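Local coordinates for succinoglycan biosynthesis protein (PDB 2QGM) that is named for succinoglycan biosynthesis but belongs to the erythromycin esterase family, so it may be a hydrolase, although its own substrate is not established, at residues K43-Q48 and Y376-V381; D288-A293 and Q326-R331; M92-V97 and I146-W151. One frame throughout, in Å; residues are numbered along the deposited sequence.

Contact 1: residues K43-Q48 and Y376-V381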
loop_
_atom_site.group_PDB
_atom_site.type_symbol
_atom_site.label_atom_id
_atom_site.label_comp_id
_atom_site.label_asym_id
_atom_site.label_seq_id
_atom_site.Cartn_x
_atom_site.Cartn_y
_atom_site.Cartn_z
ATOM N N LYS A 43 -14.741 -12.040 25.164
ATOM C CA LYS A 43 -15.792 -11.183 25.684
ATOM C C LYS A 43 -15.305 -9.736 25.789
ATOM O O LYS A 43 -16.061 -8.798 25.542
ATOM C CB LYS A 43 -16.244 -11.680 27.063
ATOM C CG LYS A 43 -17.658 -11.276 27.427
ATOM C CD LYS A 43 -18.666 -11.913 26.476
ATOM C CE LYS A 43 -20.047 -11.273 26.588
ATOM N NZ LYS A 43 -20.656 -11.406 27.946
ATOM N N SER A 44 -14.036 -9.570 26.146
ATOM C CA SER A 44 -13.432 -8.254 26.305
ATOM C C SER A 44 -13.289 -7.541 24.958
ATOM O O SER A 44 -13.513 -6.335 24.858
ATOM C CB SER A 44 -12.057 -8.394 26.975
ATOM O OG SER A 44 -11.518 -7.135 27.351
ATOM N N ILE A 45 -12.925 -8.296 23.926
ATOM C CA ILE A 45 -12.758 -7.731 22.590
ATOM C C ILE A 45 -14.129 -7.364 22.032
ATOM O O ILE A 45 -14.328 -6.275 21.499
ATOM C CB ILE A 45 -12.089 -8.744 21.637
ATOM C CG1 ILE A 45 -10.757 -9.218 22.231
ATOM C CG2 ILE A 45 -11.865 -8.100 20.268
ATOM C CD1 ILE A 45 -10.126 -10.395 21.495
ATOM N N GLN A 46 -15.072 -8.290 22.155
ATOM C CA GLN A 46 -16.438 -8.080 21.682
ATOM C C GLN A 46 -17.035 -6.792 22.254
ATOM O O GLN A 46 -17.662 -6.008 21.537
ATOM C CB GLN A 46 -17.304 -9.265 22.106
ATOM C CG GLN A 46 -18.790 -9.124 21.821
ATOM C CD GLN A 46 -19.605 -10.142 22.607
ATOM O OE1 GLN A 46 -19.142 -11.254 22.848
ATOM N NE2 GLN A 46 -20.816 -9.770 23.003
ATOM N N SER A 47 -16.840 -6.587 23.552
ATOM C CA SER A 47 -17.369 -5.417 24.238
ATOM C C SER A 47 -16.728 -4.106 23.796
ATOM O O SER A 47 -17.338 -3.042 23.873
ATOM C CB SER A 47 -17.195 -5.580 25.751
ATOM O OG SER A 47 -17.632 -4.421 26.441
ATOM N N GLN A 48 -15.493 -4.182 23.324
ATOM C CA GLN A 48 -14.784 -2.982 22.904
ATOM C C GLN A 48 -14.704 -2.791 21.394
ATOM O O GLN A 48 -14.187 -1.777 20.921
ATOM C CB GLN A 48 -13.388 -2.997 23.528
ATOM C CG GLN A 48 -13.436 -2.966 25.056
ATOM C CD GLN A 48 -12.074 -3.097 25.700
ATOM O OE1 GLN A 48 -11.658 -4.193 26.093
ATOM N NE2 GLN A 48 -11.371 -1.982 25.815
ATOM N N TYR A 376 -7.683 -16.418 14.767
ATOM C CA TYR A 376 -8.730 -17.331 15.176
ATOM C C TYR A 376 -9.488 -16.840 16.394
ATOM O O TYR A 376 -10.674 -17.123 16.541
ATOM C CB TYR A 376 -8.153 -18.734 15.363
ATOM C CG TYR A 376 -8.282 -19.515 14.073
ATOM C CD1 TYR A 376 -9.479 -20.150 13.748
ATOM C CD2 TYR A 376 -7.261 -19.515 13.122
ATOM C CE1 TYR A 376 -9.668 -20.754 12.508
ATOM C CE2 TYR A 376 -7.437 -20.117 11.876
ATOM C CZ TYR A 376 -8.646 -20.731 11.576
ATOM O OH TYR A 376 -8.853 -21.286 10.335
ATOM N N THR A 377 -8.816 -16.079 17.251
ATOM C CA THR A 377 -9.477 -15.531 18.430
ATOM C C THR A 377 -10.472 -14.472 17.957
ATOM O O THR A 377 -11.578 -14.360 18.482
ATOM C CB THR A 377 -8.465 -14.878 19.406
ATOM O OG1 THR A 377 -7.558 -15.873 19.900
ATOM C CG2 THR A 377 -9.195 -14.246 20.581
ATOM N N LEU A 378 -10.077 -13.702 16.948
ATOM C CA LEU A 378 -10.947 -12.665 16.404
ATOM C C LEU A 378 -12.183 -13.299 15.771
ATOM O O LEU A 378 -13.269 -12.712 15.778
ATOM C CB LEU A 378 -10.195 -11.835 15.357
ATOM C CG LEU A 378 -9.119 -10.867 15.864
ATOM C CD1 LEU A 378 -8.361 -10.272 14.670
ATOM C CD2 LEU A 378 -9.768 -9.762 16.689
ATOM N N GLY A 379 -12.007 -14.503 15.228
ATOM C CA GLY A 379 -13.109 -15.205 14.595
ATOM C C GLY A 379 -14.158 -15.656 15.594
ATOM O O GLY A 379 -15.308 -15.899 15.227
ATOM N N LYS A 380 -13.755 -15.757 16.857
ATOM C CA LYS A 380 -14.641 -16.181 17.942
ATOM C C LYS A 380 -15.612 -15.071 18.337
ATOM O O LYS A 380 -16.725 -15.342 18.795
ATOM C CB LYS A 380 -13.817 -16.586 19.168
ATOM C CG LYS A 380 -12.940 -17.815 18.953
ATOM C CD LYS A 380 -13.759 -19.084 18.775
ATOM C CE LYS A 380 -12.852 -20.299 18.625
ATOM N NZ LYS A 380 -13.602 -21.564 18.392
ATOM N N VAL A 381 -15.179 -13.826 18.167
ATOM C CA VAL A 381 -16.004 -12.674 18.493
ATOM C C VAL A 381 -17.306 -12.764 17.713
ATOM O O VAL A 381 -17.294 -12.995 16.502
ATOM C CB VAL A 381 -15.281 -11.380 18.124
ATOM C CG1 VAL A 381 -16.176 -10.188 18.403
ATOM C CG2 VAL A 381 -13.985 -11.287 18.918
#
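Q46 and V381 bring their CA atoms to 5.6 Å, the closest backbone approach where a turn of helix 37-48 faces the residue that leads out of helix 374-380. At this separation the two methyls of V381 meet the helix directly. With CG1 anti to the backbone N (chi1 177°), that branch lies against the main chain of Q46, its CG1 standing 3.9 Å from Q46 CA, and it also touches the CB of the same residue. The other branch turns to I45: V381 CG2 is 4.1 Å from I45 CG2, and the two side chains cross at about a right angle. V381 therefore straddles two consecutive residues of the helix. I45 points toward the other segment and divides its own branches similarly. Its CD1 reaches the methyl of T377, with I45 CD1 to T377 CG2 at 4.1 Å, while its CG2 is also the atom nearest L378, 4.5 Å from L378 CD2 and so only loosely packed. The junction is thus wholly apolar.

Helix 395-402 closes one flank, W400 touching both I45 and L378, and S44 OG hydrogen-bonds to A397 N. Strand 385-389 packs against the junction, with L388 against I45 and F386 against L378 and V381; its neighbours in the sheet are strand 50-51, which follows helix 37-48, and strand 432-439, whose R437 hydrogen-bonds to V381 O.

Contact 2: residues D288-A293 and Q326-R331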
loop_
_atom_site.group_PDB
_atom_site.type_symbol
_atom_site.label_atom_id
_atom_site.label_comp_id
_atom_site.label_asym_id
_atom_site.label_seq_id
_atom_site.Cartn_x
_atom_site.Cartn_y
_atom_site.Cartn_z
ATOM N N ASP A 288 9.090 7.509 1.263
ATOM C CA ASP A 288 9.415 8.799 0.667
ATOM C C ASP A 288 8.323 9.218 -0.310
ATOM O O ASP A 288 7.871 10.359 -0.299
ATOM C CB ASP A 288 10.748 8.738 -0.088
ATOM C CG ASP A 288 11.947 8.609 0.834
ATOM O OD1 ASP A 288 11.830 8.909 2.046
ATOM O OD2 ASP A 288 13.014 8.212 0.328
ATOM N N HIS A 289 7.900 8.292 -1.161
ATOM C CA HIS A 289 6.864 8.625 -2.127
ATOM C C HIS A 289 5.549 9.015 -1.460
ATOM O O HIS A 289 4.888 9.956 -1.900
ATOM C CB HIS A 289 6.659 7.467 -3.101
ATOM C CG HIS A 289 7.698 7.412 -4.179
ATOM N ND1 HIS A 289 7.985 6.261 -4.881
ATOM C CD2 HIS A 289 8.507 8.373 -4.686
ATOM C CE1 HIS A 289 8.926 6.514 -5.773
ATOM N NE2 HIS A 289 9.261 7.788 -5.677
ATOM N N ALA A 290 5.181 8.316 -0.392
ATOM C CA ALA A 290 3.942 8.635 0.313
ATOM C C ALA A 290 3.994 10.055 0.882
ATOM O O ALA A 290 3.027 10.817 0.774
ATOM C CB ALA A 290 3.712 7.639 1.421
HETATM N N MSE A 291 5.127 10.402 1.488
HETATM C CA MSE A 291 5.310 11.728 2.060
HETATM C C MSE A 291 5.462 12.783 0.979
HETATM O O MSE A 291 5.066 13.927 1.170
HETATM C CB MSE A 291 6.507 11.721 3.016
HETATM C CG MSE A 291 6.163 10.948 4.286
HETATM SE SE MSE A 291 7.537 10.857 5.642
HETATM C CE MSE A 291 7.699 12.747 6.037
ATOM N N TRP A 292 6.026 12.405 -0.164
ATOM C CA TRP A 292 6.165 13.364 -1.248
ATOM C C TRP A 292 4.761 13.785 -1.699
ATOM O O TRP A 292 4.514 14.945 -2.001
ATOM C CB TRP A 292 6.915 12.752 -2.434
ATOM C CG TRP A 292 6.761 13.558 -3.686
ATOM C CD1 TRP A 292 7.472 14.667 -4.048
ATOM C CD2 TRP A 292 5.791 13.348 -4.715
ATOM N NE1 TRP A 292 7.002 15.161 -5.242
ATOM C CE2 TRP A 292 5.962 14.367 -5.674
ATOM C CE3 TRP A 292 4.783 12.393 -4.922
ATOM C CZ2 TRP A 292 5.167 14.467 -6.823
ATOM C CZ3 TRP A 292 3.991 12.489 -6.062
ATOM C CH2 TRP A 292 4.190 13.520 -6.998
ATOM N N ALA A 293 3.843 12.827 -1.735
ATOM C CA ALA A 293 2.489 13.112 -2.161
ATOM C C ALA A 293 1.809 14.102 -1.220
ATOM O O ALA A 293 1.134 15.036 -1.664
ATOM C CB ALA A 293 1.680 11.827 -2.233
ATOM N N GLN A 326 7.387 1.352 9.318
ATOM C CA GLN A 326 8.164 1.772 10.478
ATOM C C GLN A 326 8.849 3.115 10.213
ATOM O O GLN A 326 9.041 3.905 11.134
ATOM C CB GLN A 326 9.185 0.698 10.865
ATOM C CG GLN A 326 10.374 0.570 9.964
ATOM C CD GLN A 326 11.141 -0.711 10.225
ATOM O OE1 GLN A 326 11.253 -1.168 11.368
ATOM N NE2 GLN A 326 11.675 -1.297 9.163
ATOM N N PHE A 327 9.204 3.380 8.957
ATOM C CA PHE A 327 9.830 4.650 8.614
ATOM C C PHE A 327 8.816 5.782 8.685
ATOM O O PHE A 327 9.167 6.909 9.026
ATOM C CB PHE A 327 10.436 4.590 7.217
ATOM C CG PHE A 327 11.554 3.608 7.100
ATOM C CD1 PHE A 327 11.496 2.584 6.167
ATOM C CD2 PHE A 327 12.657 3.686 7.953
ATOM C CE1 PHE A 327 12.513 1.643 6.078
ATOM C CE2 PHE A 327 13.687 2.751 7.878
ATOM C CZ PHE A 327 13.616 1.725 6.937
ATOM N N LEU A 328 7.565 5.482 8.341
ATOM C CA LEU A 328 6.511 6.478 8.402
ATOM C C LEU A 328 6.185 6.768 9.865
ATOM O O LEU A 328 5.948 7.916 10.241
ATOM C CB LEU A 328 5.251 5.984 7.683
ATOM C CG LEU A 328 5.339 5.897 6.155
ATOM C CD1 LEU A 328 4.124 5.145 5.614
ATOM C CD2 LEU A 328 5.412 7.305 5.567
ATOM N N LYS A 329 6.178 5.731 10.696
ATOM C CA LYS A 329 5.881 5.928 12.116
ATOM C C LYS A 329 6.983 6.764 12.774
ATOM O O LYS A 329 6.697 7.650 13.578
ATOM C CB LYS A 329 5.747 4.581 12.832
ATOM C CG LYS A 329 5.368 4.701 14.311
ATOM C CD LYS A 329 3.994 5.349 14.490
ATOM C CE LYS A 329 3.586 5.382 15.960
ATOM N NZ LYS A 329 2.320 6.143 16.184
ATOM N N GLU A 330 8.236 6.489 12.415
ATOM C CA GLU A 330 9.378 7.215 12.967
ATOM C C GLU A 330 9.359 8.691 12.603
ATOM O O GLU A 330 9.513 9.571 13.464
ATOM C CB GLU A 330 10.693 6.620 12.453
ATOM C CG GLU A 330 11.015 5.239 12.988
ATOM C CD GLU A 330 12.210 4.612 12.290
ATOM O OE1 GLU A 330 13.263 5.279 12.183
ATOM O OE2 GLU A 330 12.103 3.443 11.860
ATOM N N ARG A 331 9.188 8.958 11.315
ATOM C CA ARG A 331 9.164 10.317 10.794
ATOM C C ARG A 331 7.906 11.091 11.144
ATOM O O ARG A 331 7.961 12.304 11.339
ATOM C CB ARG A 331 9.270 10.303 9.271
ATOM C CG ARG A 331 10.476 9.595 8.696
ATOM C CD ARG A 331 10.377 9.575 7.178
ATOM N NE ARG A 331 11.436 8.793 6.553
ATOM C CZ ARG A 331 11.495 8.543 5.249
ATOM N NH1 ARG A 331 10.553 9.020 4.446
ATOM N NH2 ARG A 331 12.489 7.819 4.748
#
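R331 starts with CG beside its backbone N and anti to the carbonyl carbon (chi1 -56°) and then runs extended to NE, which carries its guanidinium across to D288; D288, whose CB points away from the other helix, has its carboxylate swung back, with CG beside the backbone N as in R331. The outcome is a salt bridge centred on one oxygen. D288 OD1 lies 2.7 Å from R331 NH1, which meets it nearly along the C-O bond direction, and the same D288 OD1 takes a weak, more bent bond from R331 NH2 at 3.0 Å. Carboxylate and guanidinium planes differ by only 18°, so the groups lie almost flat with one another, though the oxygen sits somewhat out of the guanidinium plane. Both nitrogens converging on a single acceptor should help to fix the orientation of the guanidinium.

Next to this bridge M291, a selenomethionine, runs extended to its selenium (chi2 -179°). Its SE lies at the guanidinium edge, close to the plane, and packs on the aliphatic part of the arginine, with M291 SE to R331 CD at 3.5 Å. Further in, M291 and L328 slide past each other in opposite directions, M291 CG standing 3.9 Å from L328 CD2. L328 CD2 is also 4.5 Å from A290 CB. The contact thus grades from ionic at an exposed arginine to apolar at a buried leucine.

The short helical segments diverge by 48° with axes 10.7 Å apart, a spacing bridged by side chains alone. A287, one turn before M291 in helix 276-297, touches both L328 and R331. That helix also rests on strand 166-171 at the sheet margin: A290 packs on L170, A293 on I168, and H289 ND1 hydrogen-bonds to L170 O.

Contact 3: residues M92-V97 and I146-W151; sequences MKFRLV and IAMIEW
Next to F94, whose ring packs on M148, the ammonium of K93 is gripped by three groups: K93 NZ makes a salt bridge with E81 OE1, donates to L79 O and forms a cation-pi contact with W304. This buried charge is thus satisfied on the side of the sheet, whereas F94 turns to the neighbouring helix. F94 CG is anti to the backbone N (chi1 171°), a setting that lays one face of the ring over the backbone of M148, a selenomethionine. M148 CA stands 3.5 Å from the centroid of the F94 ring and 8° off the ring normal, a CH-pi contact almost over the centre of the face. M148 CB lies over the same face, M148 CG reaches F94 CD1 at 3.5 Å, and the SE makes an oblique Met-aromatic contact.

The two helical segments run nearly parallel, 18° apart with axes separated by 9.9 Å. This is consistent with the topology: helix 87-104 is the crossover of a beta-alpha-beta unit from strand 76-79 to strand 108-111, and helix 143-157 lies on the next connection, to strand 166-171. V97 and M148 both touch W304 of strand 301-304, which places the two helices side by side on one face of the sheet.

The far end of the F94 ring reaches W151, with F94 CZ to W151 CB at 3.5 Å; the phenyl and the five-membered indole ring lie oblique to one another. A147 CB completes this border, 4.1 Å from F94 CE2. V97 divides its methyls between the two partners, V97 CG2 lying 4.1 Å from M148 SE and CG1 near the six-membered ring of W151. The W151 side chain also packs on K98, V101 and T102 of helix 87-104.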
loop_
_atom_site.group_PDB
_atom_site.type_symbol
_atom_site.label_atom_id
_atom_site.label_comp_id
_atom_site.label_asym_id
_atom_site.label_seq_id
_atom_site.Cartn_x
_atom_site.Cartn_y
_atom_site.Cartn_z
HETATM N N MSE A 92 -13.946 -4.041 1.061
HETATM C CA MSE A 92 -14.088 -3.296 2.308
HETATM C C MSE A 92 -13.097 -2.133 2.327
HETATM O O MSE A 92 -13.388 -1.072 2.868
HETATM C CB MSE A 92 -13.860 -4.207 3.518
HETATM C CG MSE A 92 -13.895 -3.506 4.888
HETATM SE SE MSE A 92 -15.655 -2.806 5.333
HETATM C CE MSE A 92 -15.345 -0.925 5.157
ATOM N N LYS A 93 -11.921 -2.326 1.739
ATOM C CA LYS A 93 -10.940 -1.258 1.684
ATOM C C LYS A 93 -11.446 -0.135 0.787
ATOM O O LYS A 93 -11.191 1.031 1.044
ATOM C CB LYS A 93 -9.590 -1.781 1.189
ATOM C CG LYS A 93 -8.849 -2.571 2.250
ATOM C CD LYS A 93 -7.501 -3.089 1.784
ATOM C CE LYS A 93 -6.524 -1.963 1.545
ATOM N NZ LYS A 93 -5.205 -2.519 1.149
ATOM N N PHE A 94 -12.160 -0.500 -0.269
ATOM C CA PHE A 94 -12.750 0.476 -1.176
ATOM C C PHE A 94 -13.788 1.276 -0.369
ATOM O O PHE A 94 -13.845 2.501 -0.464
ATOM C CB PHE A 94 -13.376 -0.294 -2.352
ATOM C CG PHE A 94 -14.230 0.528 -3.286
ATOM C CD1 PHE A 94 -14.203 1.925 -3.290
ATOM C CD2 PHE A 94 -15.068 -0.129 -4.192
ATOM C CE1 PHE A 94 -15.006 2.648 -4.184
ATOM C CE2 PHE A 94 -15.866 0.583 -5.084
ATOM C CZ PHE A 94 -15.839 1.979 -5.087
ATOM N N ARG A 95 -14.593 0.590 0.443
ATOM C CA ARG A 95 -15.584 1.294 1.252
ATOM C C ARG A 95 -14.867 2.273 2.183
ATOM O O ARG A 95 -15.267 3.428 2.309
ATOM C CB ARG A 95 -16.431 0.296 2.058
ATOM C CG ARG A 95 -17.464 0.922 2.978
ATOM C CD ARG A 95 -18.396 -0.148 3.546
ATOM N NE ARG A 95 -19.206 0.342 4.659
ATOM C CZ ARG A 95 -20.230 1.180 4.536
ATOM N NH1 ARG A 95 -20.593 1.630 3.341
ATOM N NH2 ARG A 95 -20.888 1.582 5.618
ATOM N N LEU A 96 -13.790 1.810 2.818
ATOM C CA LEU A 96 -13.009 2.650 3.722
ATOM C C LEU A 96 -12.433 3.869 2.993
ATOM O O LEU A 96 -12.496 4.980 3.499
ATOM C CB LEU A 96 -11.868 1.840 4.346
ATOM C CG LEU A 96 -11.933 1.433 5.822
ATOM C CD1 LEU A 96 -13.371 1.381 6.320
ATOM C CD2 LEU A 96 -11.223 0.090 5.996
ATOM N N VAL A 97 -11.868 3.650 1.811
ATOM C CA VAL A 97 -11.302 4.733 1.012
ATOM C C VAL A 97 -12.393 5.753 0.705
ATOM O O VAL A 97 -12.217 6.959 0.897
ATOM C CB VAL A 97 -10.701 4.190 -0.324
ATOM C CG1 VAL A 97 -10.341 5.351 -1.255
ATOM C CG2 VAL A 97 -9.464 3.335 -0.033
ATOM N N ILE A 146 -10.816 -2.588 -9.542
ATOM C CA ILE A 146 -11.171 -1.768 -10.687
ATOM C C ILE A 146 -12.433 -0.969 -10.402
ATOM O O ILE A 146 -12.573 0.152 -10.868
ATOM C CB ILE A 146 -11.344 -2.634 -11.936
ATOM C CG1 ILE A 146 -9.986 -3.236 -12.300
ATOM C CG2 ILE A 146 -11.900 -1.797 -13.081
ATOM C CD1 ILE A 146 -10.032 -4.262 -13.390
ATOM N N ALA A 147 -13.333 -1.538 -9.607
ATOM C CA ALA A 147 -14.564 -0.840 -9.251
ATOM C C ALA A 147 -14.213 0.416 -8.461
ATOM O O ALA A 147 -14.860 1.448 -8.616
ATOM C CB ALA A 147 -15.468 -1.742 -8.421
HETATM N N MSE A 148 -13.179 0.334 -7.627
HETATM C CA MSE A 148 -12.756 1.488 -6.835
HETATM C C MSE A 148 -12.133 2.542 -7.737
HETATM O O MSE A 148 -12.422 3.723 -7.598
HETATM C CB MSE A 148 -11.758 1.071 -5.753
HETATM C CG MSE A 148 -11.120 2.228 -4.982
HETATM SE SE MSE A 148 -9.857 1.573 -3.693
HETATM C CE MSE A 148 -8.512 0.874 -4.887
ATOM N N ILE A 149 -11.291 2.111 -8.671
ATOM C CA ILE A 149 -10.650 3.042 -9.577
ATOM C C ILE A 149 -11.703 3.802 -10.383
ATOM O O ILE A 149 -11.558 4.996 -10.639
ATOM C CB ILE A 149 -9.677 2.300 -10.511
ATOM C CG1 ILE A 149 -8.580 1.647 -9.671
ATOM C CG2 ILE A 149 -9.099 3.259 -11.549
ATOM C CD1 ILE A 149 -7.603 0.795 -10.444
ATOM N N GLU A 150 -12.774 3.117 -10.763
ATOM C CA GLU A 150 -13.836 3.772 -11.514
ATOM C C GLU A 150 -14.535 4.816 -10.644
ATOM O O GLU A 150 -14.857 5.905 -11.114
ATOM C CB GLU A 150 -14.833 2.741 -12.030
ATOM C CG GLU A 150 -14.210 1.816 -13.060
ATOM C CD GLU A 150 -15.162 0.741 -13.516
ATOM O OE1 GLU A 150 -15.797 0.115 -12.640
ATOM O OE2 GLU A 150 -15.271 0.516 -14.740
ATOM N N TRP A 151 -14.757 4.490 -9.375
ATOM C CA TRP A 151 -15.381 5.447 -8.470
ATOM C C TRP A 151 -14.510 6.696 -8.350
ATOM O O TRP A 151 -15.005 7.824 -8.324
ATOM C CB TRP A 151 -15.573 4.850 -7.076
ATOM C CG TRP A 151 -15.923 5.907 -6.082
ATOM C CD1 TRP A 151 -17.108 6.566 -5.977
ATOM C CD2 TRP A 151 -15.030 6.532 -5.147
ATOM N NE1 TRP A 151 -17.012 7.570 -5.044
ATOM C CE2 TRP A 151 -15.747 7.571 -4.519
ATOM C CE3 TRP A 151 -13.694 6.317 -4.784
ATOM C CZ2 TRP A 151 -15.172 8.399 -3.549
ATOM C CZ3 TRP A 151 -13.122 7.143 -3.816
ATOM C CH2 TRP A 151 -13.864 8.169 -3.214
#

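In the fold
The three contacts share no helix and do not touch; contact 3 is about 13 Å from each of the others at the nearest atoms. Contact 1, its centre about 27 Å from that of the chain, is peripheral yet buried, and closes by methyl packing at the 50-51 end of the main sheet. Contact 3 is an aromatic, largely buried junction that also uses one selenomethionine, against strand 301-304, an inner strand of that sheet. Contact 2 lies near the opposite margin, strand 166-171, and is the one with a salt bridge, in keeping with its partly exposed setting. Along the chain, contacts 3 and 2 follow in series within the loop that contact 1 closes.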